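Local atomic coordinates of avirulence protein AvrptoB (Pseudomonas syringae, PDB entry 2FD4), a protein that acts inside plant cells as an effector that suppresses programmed cell death and immunity, its C-terminal domain being a U-box-like E3 ubiquitin ligase. Residues L30-A36 and T44-L54. Sequence-based numbering, arbitrary orientation.
Sequences LGFKDAA and THCLFGGELSL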
ATOM      1  N   LEU A  30       2.596  -9.363  11.663  1.00 47.55           N
ATOM      2  CA  LEU A  30       2.660  -9.008  10.228  1.00 47.25           C
ATOM      3  C   LEU A  30       3.147 -10.226   9.476  1.00 47.40           C
ATOM      4  O   LEU A  30       4.139 -10.846   9.888  1.00 48.29           O
ATOM      5  CB  LEU A  30       3.627  -7.835   9.984  1.00 46.36           C
ATOM      6  CG  LEU A  30       3.375  -6.619  10.875  1.00 46.63           C
ATOM      7  CD1 LEU A  30       4.391  -5.531  10.616  1.00 47.15           C
ATOM      8  CD2 LEU A  30       1.936  -6.085  10.713  1.00 45.98           C
ATOM      9  N   GLY A  31       2.498 -10.567   8.373  1.00 47.41           N
ATOM     10  CA  GLY A  31       2.725 -11.885   7.768  1.00 48.00           C
ATOM     11  C   GLY A  31       3.404 -11.934   6.418  1.00 48.07           C
ATOM     12  O   GLY A  31       3.335 -12.957   5.729  1.00 48.10           O
ATOM     13  N   PHE A  32       4.073 -10.855   6.039  1.00 48.51           N
ATOM     14  CA  PHE A  32       4.577 -10.737   4.684  1.00 48.49           C
ATOM     15  C   PHE A  32       5.482 -11.880   4.359  1.00 48.17           C
ATOM     16  O   PHE A  32       6.470 -12.150   5.052  1.00 48.66           O
ATOM     17  CB  PHE A  32       5.309  -9.415   4.447  1.00 48.27           C
ATOM     18  CG  PHE A  32       5.629  -9.149   2.987  1.00 48.21           C
ATOM     19  CD1 PHE A  32       4.633  -8.815   2.087  1.00 48.09           C
ATOM     20  CD2 PHE A  32       6.938  -9.207   2.523  1.00 49.98           C
ATOM     21  CE1 PHE A  32       4.937  -8.586   0.765  1.00 46.92           C
ATOM     22  CE2 PHE A  32       7.234  -8.949   1.187  1.00 49.48           C
ATOM     23  CZ  PHE A  32       6.239  -8.641   0.326  1.00 48.02           C
ATOM     24  N   LYS A  33       5.108 -12.573   3.307  1.00 48.05           N
ATOM     25  CA  LYS A  33       5.937 -13.600   2.747  1.00 48.01           C
ATOM     26  C   LYS A  33       6.043 -13.251   1.285  1.00 47.74           C
ATOM     27  O   LYS A  33       5.113 -13.465   0.520  1.00 48.33           O
ATOM     28  CB  LYS A  33       5.337 -14.975   2.997  1.00 47.79           C
ATOM     29  CG  LYS A  33       5.494 -15.409   4.460  1.00 48.12           C
ATOM     30  CD  LYS A  33       4.384 -16.329   4.929  1.00 48.32           C
ATOM     31  CE  LYS A  33       4.493 -16.658   6.416  1.00 47.64           C
ATOM     32  NZ  LYS A  33       3.351 -17.509   6.867  1.00 48.67           N
ATOM     33  N   ASP A  34       7.174 -12.657   0.927  1.00 47.16           N
ATOM     34  CA  ASP A  34       7.457 -12.284  -0.456  1.00 47.19           C
ATOM     35  C   ASP A  34       7.387 -13.512  -1.349  1.00 46.91           C
ATOM     36  O   ASP A  34       7.786 -14.607  -0.923  1.00 47.27           O
ATOM     37  CB  ASP A  34       8.857 -11.680  -0.536  1.00 46.86           C
ATOM     38  CG  ASP A  34       9.086 -10.906  -1.805  1.00 47.00           C
ATOM     39  OD1 ASP A  34       9.135 -11.510  -2.894  1.00 46.43           O
ATOM     40  OD2 ASP A  34       9.220  -9.674  -1.703  1.00 48.67           O
ATOM     41  N   ALA A  35       6.911 -13.347  -2.579  1.00 46.63           N
ATOM     42  CA  ALA A  35       6.870 -14.469  -3.527  1.00 46.86           C
ATOM     43  C   ALA A  35       8.252 -15.109  -3.699  1.00 46.88           C
ATOM     44  O   ALA A  35       8.470 -16.272  -3.327  1.00 48.08           O
ATOM     45  CB  ALA A  35       6.321 -14.014  -4.869  1.00 46.74           C
ATOM     46  N   ALA A  36       9.199 -14.350  -4.240  1.00 46.94           N
ATOM     47  CA  ALA A  36      10.556 -14.861  -4.431  1.00 46.67           C
ATOM     48  C   ALA A  36      11.309 -14.894  -3.090  1.00 46.80           C
ATOM     49  O   ALA A  36      11.296 -16.058  -2.420  1.00 46.59           O
ATOM     50  CB  ALA A  36      11.302 -14.009  -5.450  1.00 46.46           C
ATOM     51  N   THR A  44       2.304 -14.165   0.545  1.00 51.96           N
ATOM     52  CA  THR A  44       1.304 -13.149   0.749  1.00 51.75           C
ATOM     53  C   THR A  44       0.666 -12.793  -0.602  1.00 51.84           C
ATOM     54  O   THR A  44       1.382 -12.584  -1.590  1.00 52.32           O
ATOM     55  CB  THR A  44       1.941 -11.868   1.367  1.00 51.67           C
ATOM     56  OG1 THR A  44       2.690 -12.220   2.531  1.00 51.46           O
ATOM     57  CG2 THR A  44       0.878 -10.883   1.758  1.00 51.15           C
ATOM     58  N   HIS A  45      -0.670 -12.712  -0.641  1.00 51.88           N
ATOM     59  CA  HIS A  45      -1.397 -12.220  -1.817  1.00 50.54           C
ATOM     60  C   HIS A  45      -1.874 -10.825  -1.547  1.00 51.36           C
ATOM     61  O   HIS A  45      -2.143 -10.454  -0.404  1.00 51.11           O
ATOM     62  CB  HIS A  45      -2.598 -13.104  -2.174  1.00 51.46           C
ATOM     63  CG  HIS A  45      -2.214 -14.335  -2.913  1.00 50.84           C
ATOM     64  ND1 HIS A  45      -2.923 -14.831  -3.994  1.00 48.50           N
ATOM     65  CD2 HIS A  45      -1.155 -15.159  -2.743  1.00 51.99           C
ATOM     66  CE1 HIS A  45      -2.315 -15.910  -4.444  1.00 50.31           C
ATOM     67  NE2 HIS A  45      -1.245 -16.136  -3.700  1.00 49.09           N
ATOM     68  N   CYS A  46      -1.953 -10.039  -2.607  1.00 49.38           N
ATOM     69  CA  CYS A  46      -2.441  -8.690  -2.475  1.00 48.76           C
ATOM     70  C   CYS A  46      -3.904  -8.816  -2.128  1.00 49.03           C
ATOM     71  O   CYS A  46      -4.576  -9.780  -2.470  1.00 45.71           O
ATOM     72  CB  CYS A  46      -2.208  -7.942  -3.795  1.00 48.93           C
ATOM     73  SG  CYS A  46      -3.011  -6.339  -4.014  1.00 48.87           S
ATOM     74  N   LEU A  47      -4.421  -7.833  -1.408  1.00 48.92           N
ATOM     75  CA  LEU A  47      -5.848  -7.755  -1.190  1.00 47.92           C
ATOM     76  C   LEU A  47      -6.696  -7.786  -2.510  1.00 46.92           C
ATOM     77  O   LEU A  47      -7.830  -8.255  -2.536  1.00 45.93           O
ATOM     78  CB  LEU A  47      -6.032  -6.440  -0.401  1.00 48.38           C
ATOM     79  CG  LEU A  47      -7.409  -6.171   0.155  1.00 50.39           C
ATOM     80  CD1 LEU A  47      -7.735  -7.179   1.237  1.00 51.50           C
ATOM     81  CD2 LEU A  47      -7.437  -4.771   0.661  1.00 51.02           C
ATOM     82  N   PHE A  48      -6.112  -7.310  -3.621  1.00 45.41           N
ATOM     83  CA  PHE A  48      -6.828  -7.241  -4.907  1.00 44.56           C
ATOM     84  C   PHE A  48      -6.396  -8.395  -5.811  1.00 44.42           C
ATOM     85  O   PHE A  48      -6.762  -8.439  -6.990  1.00 45.19           O
ATOM     86  CB  PHE A  48      -6.548  -5.894  -5.589  1.00 45.66           C
ATOM     87  CG  PHE A  48      -6.977  -4.715  -4.748  1.00 44.63           C
ATOM     88  CD1 PHE A  48      -8.308  -4.327  -4.730  1.00 48.35           C
ATOM     89  CD2 PHE A  48      -6.060  -4.020  -3.984  1.00 48.75           C
ATOM     90  CE1 PHE A  48      -8.723  -3.259  -3.938  1.00 46.51           C
ATOM     91  CE2 PHE A  48      -6.443  -2.956  -3.221  1.00 45.38           C
ATOM     92  CZ  PHE A  48      -7.772  -2.603  -3.155  1.00 46.54           C
ATOM     93  N   GLY A  49      -5.595  -9.307  -5.282  1.00 43.34           N
ATOM     94  CA  GLY A  49      -5.343 -10.574  -6.011  1.00 42.75           C
ATOM     95  C   GLY A  49      -3.905 -10.748  -6.437  1.00 42.42           C
ATOM     96  O   GLY A  49      -3.215  -9.783  -6.821  1.00 41.71           O
ATOM     97  N   GLY A  50      -3.411 -11.974  -6.332  1.00 42.81           N
ATOM     98  CA  GLY A  50      -2.079 -12.261  -6.821  1.00 44.06           C
ATOM     99  C   GLY A  50      -1.001 -12.118  -5.767  1.00 44.80           C
ATOM    100  O   GLY A  50      -1.175 -11.430  -4.776  1.00 45.26           O
ATOM    101  N   GLU A  51       0.120 -12.812  -5.987  1.00 45.30           N
ATOM    102  CA  GLU A  51       1.204 -12.822  -5.036  1.00 45.43           C
ATOM    103  C   GLU A  51       1.887 -11.458  -5.030  1.00 45.08           C
ATOM    104  O   GLU A  51       1.945 -10.769  -6.065  1.00 44.49           O
ATOM    105  CB  GLU A  51       2.239 -13.879  -5.397  1.00 44.64           C
ATOM    106  CG  GLU A  51       1.737 -15.326  -5.309  1.00 44.35           C
ATOM    107  CD  GLU A  51       2.808 -16.329  -5.678  1.00 46.02           C
ATOM    108  OE1 GLU A  51       3.860 -15.888  -6.216  1.00 49.29           O
ATOM    109  OE2 GLU A  51       2.582 -17.573  -5.482  1.00 38.83           O
ATOM    110  N   LEU A  52       2.388 -11.064  -3.869  1.00 46.99           N
ATOM    111  CA  LEU A  52       3.229  -9.850  -3.755  1.00 47.49           C
ATOM    112  C   LEU A  52       4.747 -10.130  -3.694  1.00 48.37           C
ATOM    113  O   LEU A  52       5.170 -11.140  -3.120  1.00 49.91           O
ATOM    114  CB  LEU A  52       2.847  -9.043  -2.525  1.00 48.50           C
ATOM    115  CG  LEU A  52       1.479  -8.404  -2.573  1.00 48.83           C
ATOM    116  CD1 LEU A  52       1.133  -7.865  -1.217  1.00 52.11           C
ATOM    117  CD2 LEU A  52       1.458  -7.363  -3.667  1.00 48.67           C
ATOM    118  N   SER A  53       5.555  -9.244  -4.305  1.00 48.02           N
ATOM    119  CA  SER A  53       7.007  -9.311  -4.239  1.00 47.66           C
ATOM    120  C   SER A  53       7.677  -7.940  -4.391  1.00 47.58           C
ATOM    121  O   SER A  53       7.307  -7.123  -5.240  1.00 47.74           O
ATOM    122  CB  SER A  53       7.615 -10.280  -5.261  1.00 47.92           C
ATOM    123  OG  SER A  53       9.013 -10.526  -4.986  1.00 44.66           O
ATOM    124  N   LEU A  54       8.669  -7.703  -3.549  1.00 47.26           N
ATOM    125  CA  LEU A  54       9.461  -6.479  -3.596  1.00 46.62           C
ATOM    126  C   LEU A  54      10.290  -6.435  -4.876  1.00 47.20           C
ATOM    127  O   LEU A  54      10.928  -5.422  -5.174  1.00 47.41           O
ATOM    128  CB  LEU A  54      10.343  -6.411  -2.349  1.00 47.59           C
ATOM    129  CG  LEU A  54       9.556  -6.365  -1.026  1.00 48.40           C
ATOM    130  CD1 LEU A  54      10.464  -6.100   0.155  1.00 50.29           C
ATOM    131  CD2 LEU A  54       8.530  -5.335  -1.082  1.00 49.68           C
TER
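Lys33 and Thr44 meet through backbone: Thr44 N donates to Lys33 O over 2.9 Å, and Ala35 N likewise reaches Leu52 O. The segment 44-54 folds back on itself through a type I turn from Cys46 to Gly49, and 30-36 runs across the open end of this hairpin-like loop. Thr44 OG1 accepts a nearly straight bond from Lys33 N at 2.6 Å (167°). With OG1 placed beside its own backbone N (chi1 -52°), Thr44 binds the Lys33 backbone through both its N and its OG1. Asp34 grips the other arm. Its OD2 takes Leu54 N at 2.8 Å, on the syn side and 21° out of the carboxylate plane. Ser53 OG donates to OD1, though the modelled distance is doubtfully short. Phe32 packs its ring against the returning arm: Leu52 CB meets its edge 3.9 Å from CE1, while Leu54 CG lies 4.1 Å from CE2. Ala35 CB comes close to Glu51 OE1. The extended Lys33 side chain carries NZ to a salt bridge with Asp42. The contact lies in the long loop between strands 18-21 and 61-65. Phe32 also meets Val61 and Phe85 of strands 61-65 and 83-87, while Phe48, a probable E2-binding residue, reaches helix 88-97 from the turn.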